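Local coordinates for protein hemoglobin component VII (Tokunagayusurika akamusi, PDB 1X46) that binds heme as a monomeric globin of a midge larva and probably carries or stores oxygen, at residues N32-Y37 and K50-L55; A20-K25 and E117-S122. All coordinates share one frame; numbering follows the deposited sequence.

The contacts adjoin through helix 26-36: its C-terminal end carries the residues that touch in interaction 1, and interaction 2 holds the loop that leads into it. They meet where N32 of interaction 1 packs on F119 of interaction 2, although their centres lie about 17 Å apart. Interaction 2 is the more buried, three of its four touching residues being enclosed, and it joins parts of the chain remote in sequence. Interaction 1 is only partly buried, lies farther from the centre of the chain, and comes closer to the heme. Both are apolar across the interface, each with packed lysine methylenes; K25 NZ is hydrogen-bonded to Q21 O, whereas K35 NZ has an opposite charge nearby without contact.

Interaction 1. Residues N32-Y37 and K50-L55; sequences NFFKSY and KDLESL
L52 reaches from the first turn of helix 52-55 to F34 and K35 on helix 26-36. Its CB points at the partner helix, and with CG anti to the backbone N (chi1 -175°) the fork at CG is carried forward to straddle two neighbouring residues. One prong, CD1, lies 3.9 Å from F34 CB and then 4.0 Å from F34 CD2, touching the phenyl ring at its edge, near the ring plane. The other, CD2, comes 3.6 Å from K35 N and lies alongside that lysine, 3.9 Å from K35 CB and 4.1 Å from K35 CD. K35 NZ stays 5.4 Å from E53 OE2, a separation at which opposite charges may attract weakly, without contact. E53 OE2 is hydrogen-bonded to Y31 OH. F34 in turn meets F44, a heme-binding residue, edge to face, and F61 of helix 59-78 touches F34, L52 and L55. An alanine in place of L52 would remove both prongs and is likely to leave the F34 edge and the K35 methylenes without their mate. In this globin the contact packs short helix 52-55 against the C-terminal end of helix 26-36, near the heme pocket that F33 lines. With no hydrogen bond between the segments, it rests on van der Waals packing of methyl groups at a partly buried place, with at most weak electrostatic attraction at its exposed side.

Interaction 2. Residues A20-K25 and E117-S122; sequences AQIHDK and EAFLES
I22 and F119 meet through different first torsions: I22 holds CG1 between its backbone N and carbonyl carbon (chi1 67°), whereas F119 has CG anti to its N (chi1 -164°), which sends the ring out from its helix toward the turn. The two side chains slide past each other in opposite directions. I22 CB sits in the plane of the phenyl ring, at its edge, 4.0 Å from F119 CE2, and the CG2 methyl of I22 touches the same ring carbon. The other branch of I22 serves L120: CG1 carries CD1 across that leucine at about a right angle, to 3.5 Å from L120 CD2. One isoleucine therefore packs against two successive residues of the helix.

K25 completes the grip on the ring. Its CB and CD both lie 4.1 Å from F119 CZ, and the methylenes pass obliquely across the CE2-CZ edge. The chain then turns at its last torsion, and NZ folds back to give a hydrogen bond of 2.9 Å to Q21 O, nearly in line with the carbonyl (C=O...N angle 161°). This bond ties K25 to the residue before the type I turn I22-K25, whose backbone is closed by K25 N to I22 O; D24 OD1 forms a long salt bridge with K25 NZ, 3.8 Å away. NZ thus finds polar partners within its own segment, while CB and CD pack on the ring.

In the globin fold this buried packing fastens the link between helices 9-20 and 26-36 to helix 106-123. F119 also touches D28, I29 and N32 of helix 26-36, while I22 reaches I29 there and L116 and H123 on helix 106-123.

Interaction 1. Residues N32-Y37 and K50-L55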
ATOM      1  N   ASN A  32       4.790   2.879 -10.740  1.00  8.53           N
ATOM      2  CA  ASN A  32       5.031   4.165 -10.091  1.00  8.29           C
ATOM      3  C   ASN A  32       5.919   4.024  -8.862  1.00  8.17           C
ATOM      4  O   ASN A  32       6.815   4.831  -8.611  1.00  9.80           O
ATOM      5  CB  ASN A  32       3.720   4.820  -9.732  1.00  9.42           C
ATOM      6  CG  ASN A  32       3.910   6.169  -9.117  1.00 10.16           C
ATOM      7  OD1 ASN A  32       4.398   7.097  -9.774  1.00 12.48           O
ATOM      8  ND2 ASN A  32       3.514   6.303  -7.868  1.00  9.89           N
ATOM      9  N   PHE A  33       5.695   2.974  -8.098  1.00  7.42           N
ATOM     10  CA  PHE A  33       6.504   2.707  -6.918  1.00  7.36           C
ATOM     11  C   PHE A  33       7.948   2.482  -7.297  1.00  8.09           C
ATOM     12  O   PHE A  33       8.827   3.146  -6.731  1.00  8.83           O
ATOM     13  CB  PHE A  33       5.897   1.507  -6.142  1.00  8.25           C
ATOM     14  CG  PHE A  33       6.729   1.063  -4.956  1.00  9.63           C
ATOM     15  CD1 PHE A  33       7.204   1.987  -4.034  1.00  8.69           C
ATOM     16  CD2 PHE A  33       7.054  -0.297  -4.780  1.00 10.14           C
ATOM     17  CE1 PHE A  33       7.978   1.574  -2.933  1.00 11.89           C
ATOM     18  CE2 PHE A  33       7.834  -0.718  -3.695  1.00 11.21           C
ATOM     19  CZ  PHE A  33       8.281   0.224  -2.753  1.00 10.91           C
ATOM     20  N   PHE A  34       8.231   1.589  -8.258  1.00  8.46           N
ATOM     21  CA  PHE A  34       9.605   1.311  -8.618  1.00  9.50           C
ATOM     22  C   PHE A  34      10.263   2.501  -9.326  1.00  8.70           C
ATOM     23  O   PHE A  34      11.470   2.696  -9.164  1.00 10.54           O
ATOM     24  CB  PHE A  34       9.650   0.070  -9.530  1.00  9.00           C
ATOM     25  CG  PHE A  34       9.411  -1.250  -8.805  1.00 10.98           C
ATOM     26  CD1 PHE A  34       9.495  -1.356  -7.413  1.00 12.45           C
ATOM     27  CD2 PHE A  34       9.149  -2.384  -9.549  1.00 10.70           C
ATOM     28  CE1 PHE A  34       9.287  -2.578  -6.787  1.00 11.91           C
ATOM     29  CE2 PHE A  34       8.953  -3.618  -8.951  1.00 11.56           C
ATOM     30  CZ  PHE A  34       9.012  -3.732  -7.578  1.00 11.82           C
ATOM     31  N   LYS A  35       9.505   3.259 -10.120  1.00  8.47           N
ATOM     32  CA  LYS A  35      10.050   4.467 -10.774  1.00  8.36           C
ATOM     33  C   LYS A  35      10.488   5.471  -9.700  1.00  9.13           C
ATOM     34  O   LYS A  35      11.578   6.057  -9.818  1.00 10.46           O
ATOM     35  CB  LYS A  35       9.039   5.073 -11.760  1.00 12.91           C
ATOM     36  CG  LYS A  35       9.602   6.192 -12.628  1.00 20.98           C
ATOM     37  CD  LYS A  35      10.401   5.642 -13.816  1.00 26.83           C
ATOM     38  CE  LYS A  35      10.775   6.766 -14.777  1.00 30.54           C
ATOM     39  NZ  LYS A  35      12.195   7.213 -14.626  1.00 33.33           N
ATOM     40  N   SER A  36       9.676   5.633  -8.658  1.00  9.35           N
ATOM     41  CA  SER A  36       9.964   6.583  -7.606  1.00  8.55           C
ATOM     42  C   SER A  36      11.048   6.077  -6.658  1.00  9.12           C
ATOM     43  O   SER A  36      11.798   6.876  -6.057  1.00  9.92           O
ATOM     44  CB  SER A  36       8.725   6.854  -6.794  1.00 11.15           C
ATOM     45  OG  SER A  36       7.758   7.500  -7.599  1.00 14.08           O
ATOM     46  N   TYR A  37      11.143   4.755  -6.496  1.00  9.06           N
ATOM     47  CA  TYR A  37      12.086   4.094  -5.592  1.00  8.86           C
ATOM     48  C   TYR A  37      12.805   2.924  -6.265  1.00  9.21           C
ATOM     49  O   TYR A  37      12.568   1.755  -5.941  1.00  9.72           O
ATOM     50  CB  TYR A  37      11.380   3.648  -4.282  1.00  9.87           C
ATOM     51  CG  TYR A  37      10.879   4.870  -3.572  1.00  9.02           C
ATOM     52  CD1 TYR A  37      11.754   5.661  -2.805  1.00 10.34           C
ATOM     53  CD2 TYR A  37       9.573   5.303  -3.738  1.00 11.12           C
ATOM     54  CE1 TYR A  37      11.301   6.847  -2.209  1.00  8.98           C
ATOM     55  CE2 TYR A  37       9.120   6.464  -3.141  1.00  9.24           C
ATOM     56  CZ  TYR A  37       9.992   7.226  -2.358  1.00  9.13           C
ATOM     57  OH  TYR A  37       9.537   8.388  -1.780  1.00 10.30           O
ATOM     58  N   LYS A  50      16.678  -5.585 -13.627  1.00 17.42           N
ATOM     59  CA  LYS A  50      15.980  -5.556 -14.892  1.00 16.12           C
ATOM     60  C   LYS A  50      15.562  -4.121 -15.195  1.00 12.28           C
ATOM     61  O   LYS A  50      15.366  -3.313 -14.290  1.00 16.07           O
ATOM     62  CB  LYS A  50      14.752  -6.477 -14.858  1.00 18.16           C
ATOM     63  CG  LYS A  50      15.088  -7.929 -14.459  1.00 24.61           C
ATOM     64  CD  LYS A  50      14.120  -8.950 -15.062  1.00 30.54           C
ATOM     65  CE  LYS A  50      14.434 -10.385 -14.586  1.00 31.76           C
ATOM     66  NZ  LYS A  50      15.662 -10.964 -15.185  1.00 36.31           N
ATOM     67  N   ASP A  51      15.447  -3.790 -16.467  1.00 13.45           N
ATOM     68  CA  ASP A  51      15.016  -2.454 -16.829  1.00 12.95           C
ATOM     69  C   ASP A  51      13.512  -2.270 -16.598  1.00 14.27           C
ATOM     70  O   ASP A  51      12.705  -3.082 -17.050  1.00 11.95           O
ATOM     71  CB  ASP A  51      15.366  -2.209 -18.290  1.00 16.33           C
ATOM     72  CG  ASP A  51      15.318  -0.771 -18.655  1.00 21.97           C
ATOM     73  OD1 ASP A  51      14.210  -0.284 -18.952  1.00 29.18           O
ATOM     74  OD2 ASP A  51      16.337  -0.064 -18.712  1.00 27.96           O
ATOM     75  N   LEU A  52      13.142  -1.211 -15.875  1.00 14.99           N
ATOM     76  CA  LEU A  52      11.740  -1.053 -15.528  1.00 15.22           C
ATOM     77  C   LEU A  52      10.863  -0.904 -16.748  1.00 14.99           C
ATOM     78  O   LEU A  52       9.736  -1.367 -16.736  1.00 14.93           O
ATOM     79  CB  LEU A  52      11.544   0.118 -14.578  1.00 15.08           C
ATOM     80  CG  LEU A  52      10.137   0.334 -14.048  1.00 13.62           C
ATOM     81  CD1 LEU A  52       9.587  -0.893 -13.269  1.00 14.00           C
ATOM     82  CD2 LEU A  52      10.172   1.602 -13.210  1.00 15.02           C
ATOM     83  N   GLU A  53      11.385  -0.269 -17.806  1.00 14.91           N
ATOM     84  CA  GLU A  53      10.602  -0.074 -19.015  1.00 15.74           C
ATOM     85  C   GLU A  53      10.309  -1.392 -19.726  1.00 15.01           C
ATOM     86  O   GLU A  53       9.290  -1.509 -20.418  1.00 19.31           O
ATOM     87  CB  GLU A  53      11.287   0.918 -19.958  1.00 14.77           C
ATOM     88  CG  GLU A  53      11.432   2.347 -19.409  1.00 18.60           C
ATOM     89  CD  GLU A  53      10.115   2.950 -18.926  1.00 19.59           C
ATOM     90  OE1 GLU A  53       9.128   2.985 -19.686  1.00 19.94           O
ATOM     91  OE2 GLU A  53      10.084   3.349 -17.754  1.00 19.29           O
ATOM     92  N   SER A  54      11.198  -2.381 -19.548  1.00 12.65           N
ATOM     93  CA  SER A  54      11.046  -3.731 -20.104  1.00 13.16           C
ATOM     94  C   SER A  54      10.070  -4.555 -19.290  1.00 15.48           C
ATOM     95  O   SER A  54       9.359  -5.394 -19.826  1.00 16.41           O
ATOM     96  CB  SER A  54      12.399  -4.463 -20.084  1.00 12.94           C
ATOM     97  OG  SER A  54      13.355  -3.771 -20.862  1.00 15.71           O
ATOM     98  N   LEU A  55      10.067  -4.343 -17.984  1.00 15.98           N
ATOM     99  CA  LEU A  55       9.205  -5.136 -17.094  1.00 16.71           C
ATOM    100  C   LEU A  55       7.702  -4.869 -17.247  1.00 16.46           C
ATOM    101  O   LEU A  55       6.874  -5.789 -17.103  1.00 15.51           O
ATOM    102  CB  LEU A  55       9.617  -4.910 -15.639  1.00 18.55           C
ATOM    103  CG  LEU A  55      10.903  -5.575 -15.177  1.00 16.85           C
ATOM    104  CD1 LEU A  55      11.336  -4.977 -13.832  1.00 19.52           C
ATOM    105  CD2 LEU A  55      10.731  -7.095 -15.029  1.00 20.32           C
TER

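Interaction 2. Residues A20-K25 and E117-S122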
ATOM      1  N   ALA A  20     -11.010   2.711  -4.898  1.00 13.52           N
ATOM      2  CA  ALA A  20     -11.793   2.134  -5.986  1.00 15.02           C
ATOM      3  C   ALA A  20     -11.476   2.774  -7.349  1.00 16.54           C
ATOM      4  O   ALA A  20     -11.678   2.148  -8.401  1.00 17.50           O
ATOM      5  CB  ALA A  20     -13.296   2.242  -5.667  1.00 15.88           C
ATOM      6  N   GLN A  21     -10.957   4.006  -7.321  1.00 15.36           N
ATOM      7  CA  GLN A  21     -10.596   4.718  -8.549  1.00 14.85           C
ATOM      8  C   GLN A  21      -9.262   4.232  -9.143  1.00 15.04           C
ATOM      9  O   GLN A  21      -8.985   4.481 -10.318  1.00 17.21           O
ATOM     10  CB  GLN A  21     -10.508   6.224  -8.277  1.00 18.82           C
ATOM     11  CG  GLN A  21     -11.836   6.906  -7.996  1.00 19.94           C
ATOM     12  CD  GLN A  21     -11.749   8.411  -8.181  1.00 22.39           C
ATOM     13  OE1 GLN A  21     -11.483   8.889  -9.299  1.00 23.63           O
ATOM     14  NE2 GLN A  21     -11.951   9.158  -7.098  1.00 24.40           N
ATOM     15  N   ILE A  22      -8.429   3.561  -8.340  1.00 12.61           N
ATOM     16  CA  ILE A  22      -7.115   3.122  -8.806  1.00 13.25           C
ATOM     17  C   ILE A  22      -6.862   1.632  -8.673  1.00 12.83           C
ATOM     18  O   ILE A  22      -5.838   1.140  -9.153  1.00 15.10           O
ATOM     19  CB  ILE A  22      -5.988   3.934  -8.101  1.00 11.27           C
ATOM     20  CG1 ILE A  22      -5.929   3.609  -6.596  1.00 14.92           C
ATOM     21  CG2 ILE A  22      -6.192   5.445  -8.346  1.00 13.29           C
ATOM     22  CD1 ILE A  22      -4.596   4.032  -5.983  1.00 16.47           C
ATOM     23  N   HIS A  23      -7.781   0.889  -8.055  1.00 13.16           N
ATOM     24  CA  HIS A  23      -7.448  -0.508  -7.781  1.00 15.73           C
ATOM     25  C   HIS A  23      -7.367  -1.439  -8.980  1.00 14.43           C
ATOM     26  O   HIS A  23      -6.821  -2.550  -8.870  1.00 16.09           O
ATOM     27  CB  HIS A  23      -8.276  -1.082  -6.629  1.00 18.80           C
ATOM     28  CG  HIS A  23      -9.739  -1.220  -6.899  1.00 23.76           C
ATOM     29  ND1 HIS A  23     -10.309  -1.044  -8.140  1.00 22.36           N
ATOM     30  CD2 HIS A  23     -10.756  -1.542  -6.063  1.00 24.97           C
ATOM     31  CE1 HIS A  23     -11.612  -1.243  -8.056  1.00 25.47           C
ATOM     32  NE2 HIS A  23     -11.910  -1.558  -6.810  1.00 27.56           N
ATOM     33  N   ASP A  24      -7.858  -0.976 -10.133  1.00 12.81           N
ATOM     34  CA  ASP A  24      -7.708  -1.720 -11.347  1.00 13.45           C
ATOM     35  C   ASP A  24      -6.528  -1.190 -12.165  1.00 13.27           C
ATOM     36  O   ASP A  24      -6.362  -1.532 -13.340  1.00 15.00           O
ATOM     37  CB  ASP A  24      -9.014  -1.681 -12.132  1.00 17.30           C
ATOM     38  CG  ASP A  24      -9.342  -0.305 -12.648  1.00 24.41           C
ATOM     39  OD1 ASP A  24      -9.013   0.710 -11.985  1.00 26.25           O
ATOM     40  OD2 ASP A  24      -9.939  -0.147 -13.730  1.00 29.72           O
ATOM     41  N   LYS A  25      -5.650  -0.432 -11.506  1.00 11.24           N
ATOM     42  CA  LYS A  25      -4.432   0.084 -12.118  1.00 11.01           C
ATOM     43  C   LYS A  25      -3.204  -0.532 -11.441  1.00 12.72           C
ATOM     44  O   LYS A  25      -2.223   0.161 -11.202  1.00 10.74           O
ATOM     45  CB  LYS A  25      -4.377   1.614 -12.029  1.00 15.01           C
ATOM     46  CG  LYS A  25      -5.530   2.316 -12.789  1.00 16.98           C
ATOM     47  CD  LYS A  25      -5.486   3.828 -12.589  1.00 24.08           C
ATOM     48  CE  LYS A  25      -6.549   4.545 -13.428  1.00 26.78           C
ATOM     49  NZ  LYS A  25      -7.955   4.190 -13.031  1.00 32.43           N
ATOM     50  N   GLU A 117       0.575   8.065  -2.604  1.00  8.07           N
ATOM     51  CA  GLU A 117      -0.042   9.376  -2.451  1.00  9.22           C
ATOM     52  C   GLU A 117       0.056  10.181  -3.743  1.00 10.60           C
ATOM     53  O   GLU A 117      -0.934  10.818  -4.186  1.00 11.52           O
ATOM     54  CB  GLU A 117       0.570  10.188  -1.298  1.00 14.75           C
ATOM     55  CG  GLU A 117       0.314   9.642   0.086  1.00 19.65           C
ATOM     56  CD  GLU A 117       1.165  10.331   1.150  1.00 22.77           C
ATOM     57  OE1 GLU A 117       2.304  10.753   0.852  1.00 26.29           O
ATOM     58  OE2 GLU A 117       0.692  10.446   2.301  1.00 22.91           O
ATOM     59  N   ALA A 118       1.241  10.152  -4.356  1.00  9.84           N
ATOM     60  CA  ALA A 118       1.427  10.851  -5.627  1.00 10.09           C
ATOM     61  C   ALA A 118       0.541  10.249  -6.706  1.00 10.46           C
ATOM     62  O   ALA A 118      -0.050  10.957  -7.497  1.00 11.92           O
ATOM     63  CB  ALA A 118       2.883  10.826  -6.049  1.00 12.09           C
ATOM     64  N   PHE A 119       0.409   8.920  -6.714  1.00  9.86           N
ATOM     65  CA  PHE A 119      -0.439   8.267  -7.704  1.00 11.31           C
ATOM     66  C   PHE A 119      -1.915   8.614  -7.493  1.00 10.86           C
ATOM     67  O   PHE A 119      -2.641   8.859  -8.449  1.00 11.82           O
ATOM     68  CB  PHE A 119      -0.251   6.751  -7.585  1.00  9.46           C
ATOM     69  CG  PHE A 119      -0.779   5.980  -8.783  1.00 10.40           C
ATOM     70  CD1 PHE A 119       0.002   5.858  -9.921  1.00 11.22           C
ATOM     71  CD2 PHE A 119      -2.042   5.404  -8.762  1.00 11.40           C
ATOM     72  CE1 PHE A 119      -0.491   5.166 -11.054  1.00 12.59           C
ATOM     73  CE2 PHE A 119      -2.534   4.706  -9.878  1.00 12.68           C
ATOM     74  CZ  PHE A 119      -1.772   4.580 -11.017  1.00 12.84           C
ATOM     75  N   LEU A 120      -2.376   8.608  -6.241  1.00  9.57           N
ATOM     76  CA  LEU A 120      -3.757   8.973  -5.947  1.00 11.57           C
ATOM     77  C   LEU A 120      -4.014  10.438  -6.320  1.00 12.23           C
ATOM     78  O   LEU A 120      -5.071  10.789  -6.868  1.00 13.11           O
ATOM     79  CB  LEU A 120      -4.046   8.743  -4.457  1.00 11.38           C
ATOM     80  CG  LEU A 120      -4.254   7.293  -4.011  1.00 12.81           C
ATOM     81  CD1 LEU A 120      -3.896   7.129  -2.543  1.00 13.49           C
ATOM     82  CD2 LEU A 120      -5.709   6.895  -4.248  1.00 15.50           C
ATOM     83  N   GLU A 121      -3.038  11.298  -6.045  1.00 11.55           N
ATOM     84  CA  GLU A 121      -3.177  12.699  -6.416  1.00 12.42           C
ATOM     85  C   GLU A 121      -3.310  12.868  -7.932  1.00 14.84           C
ATOM     86  O   GLU A 121      -4.111  13.685  -8.392  1.00 14.96           O
ATOM     87  CB  GLU A 121      -2.021  13.533  -5.851  1.00 13.49           C
ATOM     88  CG  GLU A 121      -2.220  15.038  -5.964  1.00 16.83           C
ATOM     89  CD  GLU A 121      -0.959  15.802  -5.647  1.00 20.48           C
ATOM     90  OE1 GLU A 121       0.151  15.254  -5.845  1.00 19.75           O
ATOM     91  OE2 GLU A 121      -1.086  16.961  -5.197  1.00 25.14           O
ATOM     92  N   SER A 122      -2.556  12.069  -8.681  1.00 13.51           N
ATOM     93  CA  SER A 122      -2.621  12.082 -10.148  1.00 16.00           C
ATOM     94  C   SER A 122      -3.917  11.490 -10.702  1.00 17.17           C
ATOM     95  O   SER A 122      -4.419  11.978 -11.715  1.00 21.50           O
ATOM     96  CB  SER A 122      -1.426  11.332 -10.746  1.00 17.23           C
ATOM     97  OG  SER A 122      -0.221  12.035 -10.473  1.00 18.75           O
TER